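Local coordinates for protein 4-hydroxybutyrate CoA-transferase (PDB 3EH7) that probably transfers coenzyme A between carboxylic acids such as acetate and 4-hydroxybutyrate, at residues C316-E328 and R371-L385. Numbering follows the deposited sequence.
Sequences CIEIDLMGQVVSE and RIVPIIAEGAAVTTL
Ile-376 lays its CG2 methyl over the hairpin of 316-328, 3.8 Å from Val-326 CG2, with Asp-320 OD2 equally near. Beside it Val-326 CG1 meets the methyl of Ala-380. The carboxylate of Glu-318 reaches across this patch: chi1 of 65° tucks CG in between the two backbone arms, the chain then runs extended, and OE2 takes the Ala-377 N-H on its syn side at 2.7 Å. OE1 lies against both methyls of Val-373 and shares a water with Ile-375 O. Glu-328 grips the same loop further on, OE2 accepting from Ala-381 N at 2.8 Å from above the carboxylate plane. On the face opposite Asp-320 and Val-373, Ile-319 and Ile-372 run side by side, CG2 to CG1 3.8 Å, and Leu-321 CD2 crosses onto Ile-372 CG2; Leu-425 of helix 419-433 packs on Leu-321 and Ile-372. Asp-320 holds the turn: OD1 receives Met-322 N and Gln-324 N from opposite faces of its plane, while OD2 takes Gln-324 NE2 at 2.9 Å. Gln-324 OE1, 3.6 Å from Val-382 CG2 of its own chain, accepts from Val-382 N of the second subunit, and NE2 also bonds Ala-380 O there; both pairs recur in reverse, so this amide joins the subunits. Backbone bonds flank the hairpin, Ile-319 N to Arg-371 O (2.7 Å) on the parallel edge and Thr-383 N to Val-325 O (2.8 Å) on the antiparallel one, where Thr-383 and Thr-384 face Val-325 in a classic bulge. The result is a small mixed sheet, its 382-384 edge loosely bonded, in the transferase's C-terminal part, its central hairpin closed by a type I turn with an Asx turn at Asp-320.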
# COMPACT_ATOMS: atom_id res chain seq x y z
N CYS A 316 5.74 -15.72 3.87
CA CYS A 316 6.46 -15.17 2.72
C CYS A 316 7.74 -16.01 2.50
O CYS A 316 8.01 -16.92 3.27
CB CYS A 316 6.74 -13.69 2.98
SG CYS A 316 7.77 -13.48 4.41
N ILE A 317 8.49 -15.72 1.45
CA ILE A 317 9.72 -16.46 1.12
C ILE A 317 10.88 -15.91 1.91
O ILE A 317 11.69 -16.66 2.47
CB ILE A 317 10.07 -16.34 -0.40
CG1 ILE A 317 8.94 -16.90 -1.25
CG2 ILE A 317 11.42 -17.01 -0.76
CD1 ILE A 317 8.47 -18.30 -0.88
N GLU A 318 11.01 -14.58 1.96
CA GLU A 318 12.10 -13.97 2.73
C GLU A 318 11.73 -12.57 3.17
O GLU A 318 10.84 -11.92 2.59
CB GLU A 318 13.42 -13.98 1.95
CG GLU A 318 13.41 -13.13 0.70
CD GLU A 318 14.69 -13.18 -0.14
OE1 GLU A 318 15.72 -13.77 0.27
OE2 GLU A 318 14.66 -12.59 -1.25
N ILE A 319 12.42 -12.12 4.21
CA ILE A 319 12.32 -10.77 4.73
C ILE A 319 13.72 -10.26 5.03
O ILE A 319 14.57 -10.99 5.58
CB ILE A 319 11.38 -10.67 5.95
CG1 ILE A 319 11.40 -9.24 6.51
CG2 ILE A 319 11.82 -11.57 7.06
CD1 ILE A 319 10.25 -8.92 7.39
N ASP A 320 14.01 -9.04 4.59
CA ASP A 320 15.33 -8.50 4.80
C ASP A 320 15.39 -7.77 6.12
O ASP A 320 14.37 -7.60 6.79
CB ASP A 320 15.86 -7.69 3.60
CG ASP A 320 15.24 -6.31 3.46
OD1 ASP A 320 14.47 -5.86 4.32
OD2 ASP A 320 15.53 -5.68 2.42
N LEU A 321 16.58 -7.35 6.50
CA LEU A 321 16.79 -6.74 7.81
C LEU A 321 16.09 -5.38 8.00
O LEU A 321 16.04 -4.88 9.13
CB LEU A 321 18.29 -6.62 8.10
CG LEU A 321 18.98 -7.95 8.40
CD1 LEU A 321 20.46 -7.76 8.64
CD2 LEU A 321 18.33 -8.67 9.58
N MSE A 322 15.59 -4.79 6.91
CA MSE A 322 14.84 -3.52 6.98
C MSE A 322 13.37 -3.78 7.16
O MSE A 322 12.61 -2.87 7.52
CB MSE A 322 15.06 -2.68 5.72
CG MSE A 322 16.50 -2.28 5.51
SE MSE A 322 16.66 -1.02 4.06
CE MSE A 322 15.75 -2.05 2.66
N GLY A 323 12.96 -5.02 6.89
CA GLY A 323 11.57 -5.40 6.93
C GLY A 323 10.90 -5.54 5.57
O GLY A 323 9.70 -5.70 5.54
N GLN A 324 11.62 -5.47 4.44
CA GLN A 324 10.93 -5.68 3.14
C GLN A 324 10.56 -7.16 3.03
O GLN A 324 11.37 -8.00 3.33
CB GLN A 324 11.80 -5.32 1.93
CG GLN A 324 12.57 -4.03 2.03
CD GLN A 324 13.09 -3.57 0.70
OE1 GLN A 324 12.36 -2.90 -0.06
NE2 GLN A 324 14.36 -3.89 0.41
N VAL A 325 9.35 -7.44 2.53
CA VAL A 325 8.79 -8.78 2.47
C VAL A 325 8.67 -9.19 1.03
O VAL A 325 8.11 -8.45 0.20
CB VAL A 325 7.39 -8.80 3.10
CG1 VAL A 325 6.61 -10.14 2.78
CG2 VAL A 325 7.50 -8.55 4.62
N VAL A 326 9.25 -10.34 0.71
CA VAL A 326 9.13 -10.94 -0.61
C VAL A 326 8.29 -12.20 -0.47
O VAL A 326 8.64 -13.12 0.27
CB VAL A 326 10.50 -11.29 -1.17
CG1 VAL A 326 10.39 -12.04 -2.48
CG2 VAL A 326 11.34 -10.01 -1.30
N SER A 327 7.19 -12.23 -1.19
CA SER A 327 6.30 -13.37 -1.23
C SER A 327 5.94 -13.66 -2.70
O SER A 327 5.22 -12.90 -3.32
CB SER A 327 5.06 -13.04 -0.44
OG SER A 327 4.23 -14.17 -0.44
N GLU A 328 6.46 -14.75 -3.24
CA GLU A 328 6.19 -15.15 -4.62
C GLU A 328 5.74 -16.63 -4.60
O GLU A 328 5.78 -17.29 -3.54
CB GLU A 328 7.45 -14.91 -5.51
CG GLU A 328 7.92 -13.37 -5.67
CD GLU A 328 9.45 -13.19 -6.09
OE1 GLU A 328 10.28 -14.09 -5.77
OE2 GLU A 328 9.83 -12.15 -6.70
N ARG A 371 15.45 -17.41 5.91
CA ARG A 371 14.40 -16.50 5.40
C ARG A 371 14.53 -15.04 5.91
O ARG A 371 13.80 -14.14 5.46
CB ARG A 371 13.01 -17.02 5.75
CG ARG A 371 12.76 -18.39 5.27
CD ARG A 371 11.28 -18.69 5.12
NE ARG A 371 11.15 -20.07 4.65
CZ ARG A 371 10.08 -20.57 4.04
NH1 ARG A 371 9.00 -19.80 3.80
NH2 ARG A 371 10.09 -21.83 3.66
N ILE A 372 15.43 -14.80 6.85
CA ILE A 372 15.73 -13.46 7.31
C ILE A 372 17.08 -13.15 6.71
O ILE A 372 18.10 -13.78 7.05
CB ILE A 372 15.70 -13.36 8.84
CG1 ILE A 372 14.24 -13.51 9.33
CG2 ILE A 372 16.31 -12.05 9.35
CD1 ILE A 372 14.09 -13.52 10.90
N VAL A 373 17.08 -12.24 5.75
CA VAL A 373 18.25 -12.05 4.92
C VAL A 373 18.79 -10.63 5.07
O VAL A 373 18.04 -9.70 5.32
CB VAL A 373 17.93 -12.38 3.45
CG1 VAL A 373 17.56 -13.87 3.32
CG2 VAL A 373 16.80 -11.47 2.90
N PRO A 374 20.10 -10.46 4.94
CA PRO A 374 20.63 -9.10 4.90
C PRO A 374 20.11 -8.29 3.69
O PRO A 374 19.86 -7.10 3.82
CB PRO A 374 22.14 -9.31 4.83
CG PRO A 374 22.33 -10.73 4.42
CD PRO A 374 21.12 -11.50 4.75
N ILE A 375 19.95 -8.94 2.53
CA ILE A 375 19.50 -8.28 1.31
C ILE A 375 18.60 -9.27 0.59
O ILE A 375 18.87 -10.46 0.55
CB ILE A 375 20.68 -7.90 0.36
CG1 ILE A 375 21.54 -6.81 0.97
CG2 ILE A 375 20.18 -7.37 -0.98
CD1 ILE A 375 22.96 -6.89 0.49
N ILE A 376 17.50 -8.79 0.03
CA ILE A 376 16.61 -9.68 -0.71
C ILE A 376 17.35 -10.30 -1.89
O ILE A 376 18.39 -9.81 -2.31
CB ILE A 376 15.32 -8.97 -1.20
CG1 ILE A 376 15.62 -7.90 -2.27
CG2 ILE A 376 14.52 -8.40 0.01
CD1 ILE A 376 14.33 -7.18 -2.82
N ALA A 377 16.80 -11.37 -2.44
CA ALA A 377 17.44 -12.02 -3.56
C ALA A 377 17.43 -11.10 -4.79
O ALA A 377 16.56 -10.26 -4.96
CB ALA A 377 16.77 -13.36 -3.87
N GLU A 378 18.46 -11.25 -5.62
CA GLU A 378 18.63 -10.49 -6.84
C GLU A 378 17.38 -10.54 -7.70
O GLU A 378 16.94 -11.61 -8.04
CB GLU A 378 19.78 -11.13 -7.61
CG GLU A 378 20.10 -10.51 -8.92
CD GLU A 378 21.06 -9.39 -8.76
OE1 GLU A 378 21.09 -8.78 -7.66
OE2 GLU A 378 21.79 -9.13 -9.74
N GLY A 379 16.80 -9.39 -8.03
CA GLY A 379 15.61 -9.34 -8.85
C GLY A 379 14.31 -9.71 -8.17
O GLY A 379 13.26 -9.72 -8.81
N ALA A 380 14.34 -10.01 -6.87
CA ALA A 380 13.12 -10.38 -6.18
C ALA A 380 12.13 -9.21 -6.15
O ALA A 380 12.53 -8.04 -6.10
CB ALA A 380 13.42 -10.87 -4.77
N ALA A 381 10.84 -9.54 -6.20
CA ALA A 381 9.77 -8.55 -6.11
C ALA A 381 9.29 -8.39 -4.68
O ALA A 381 8.79 -9.34 -4.07
CB ALA A 381 8.62 -8.92 -7.03
N VAL A 382 9.49 -7.19 -4.12
CA VAL A 382 8.90 -6.83 -2.85
C VAL A 382 7.37 -6.86 -2.97
O VAL A 382 6.81 -6.35 -3.93
CB VAL A 382 9.42 -5.45 -2.34
CG1 VAL A 382 8.67 -5.03 -1.09
CG2 VAL A 382 10.94 -5.52 -2.07
N THR A 383 6.69 -7.50 -2.01
CA THR A 383 5.24 -7.60 -2.06
C THR A 383 4.56 -6.90 -0.90
O THR A 383 3.38 -6.53 -1.02
CB THR A 383 4.74 -9.07 -2.19
OG1 THR A 383 5.27 -9.87 -1.13
CG2 THR A 383 5.20 -9.66 -3.56
N THR A 384 5.28 -6.69 0.19
CA THR A 384 4.82 -5.82 1.28
C THR A 384 5.96 -4.89 1.66
O THR A 384 7.07 -5.35 1.86
CB THR A 384 4.31 -6.65 2.50
OG1 THR A 384 3.16 -7.42 2.10
CG2 THR A 384 3.90 -5.77 3.62
N LEU A 385 5.70 -3.57 1.73
CA LEU A 385 6.74 -2.55 1.87
C LEU A 385 7.32 -2.57 3.28
O LEU A 385 6.61 -2.87 4.25
CB LEU A 385 6.15 -1.14 1.57
CG LEU A 385 5.65 -0.88 0.13
CD1 LEU A 385 4.71 0.36 0.07
CD2 LEU A 385 6.87 -0.69 -0.80
O HOH W 1 18.25 -13.36 -0.13
O HOH W 2 17.31 -5.92 0.61
O HOH W 3 18.53 -4.46 2.81
O HOH W 4 11.22 -11.33 -9.30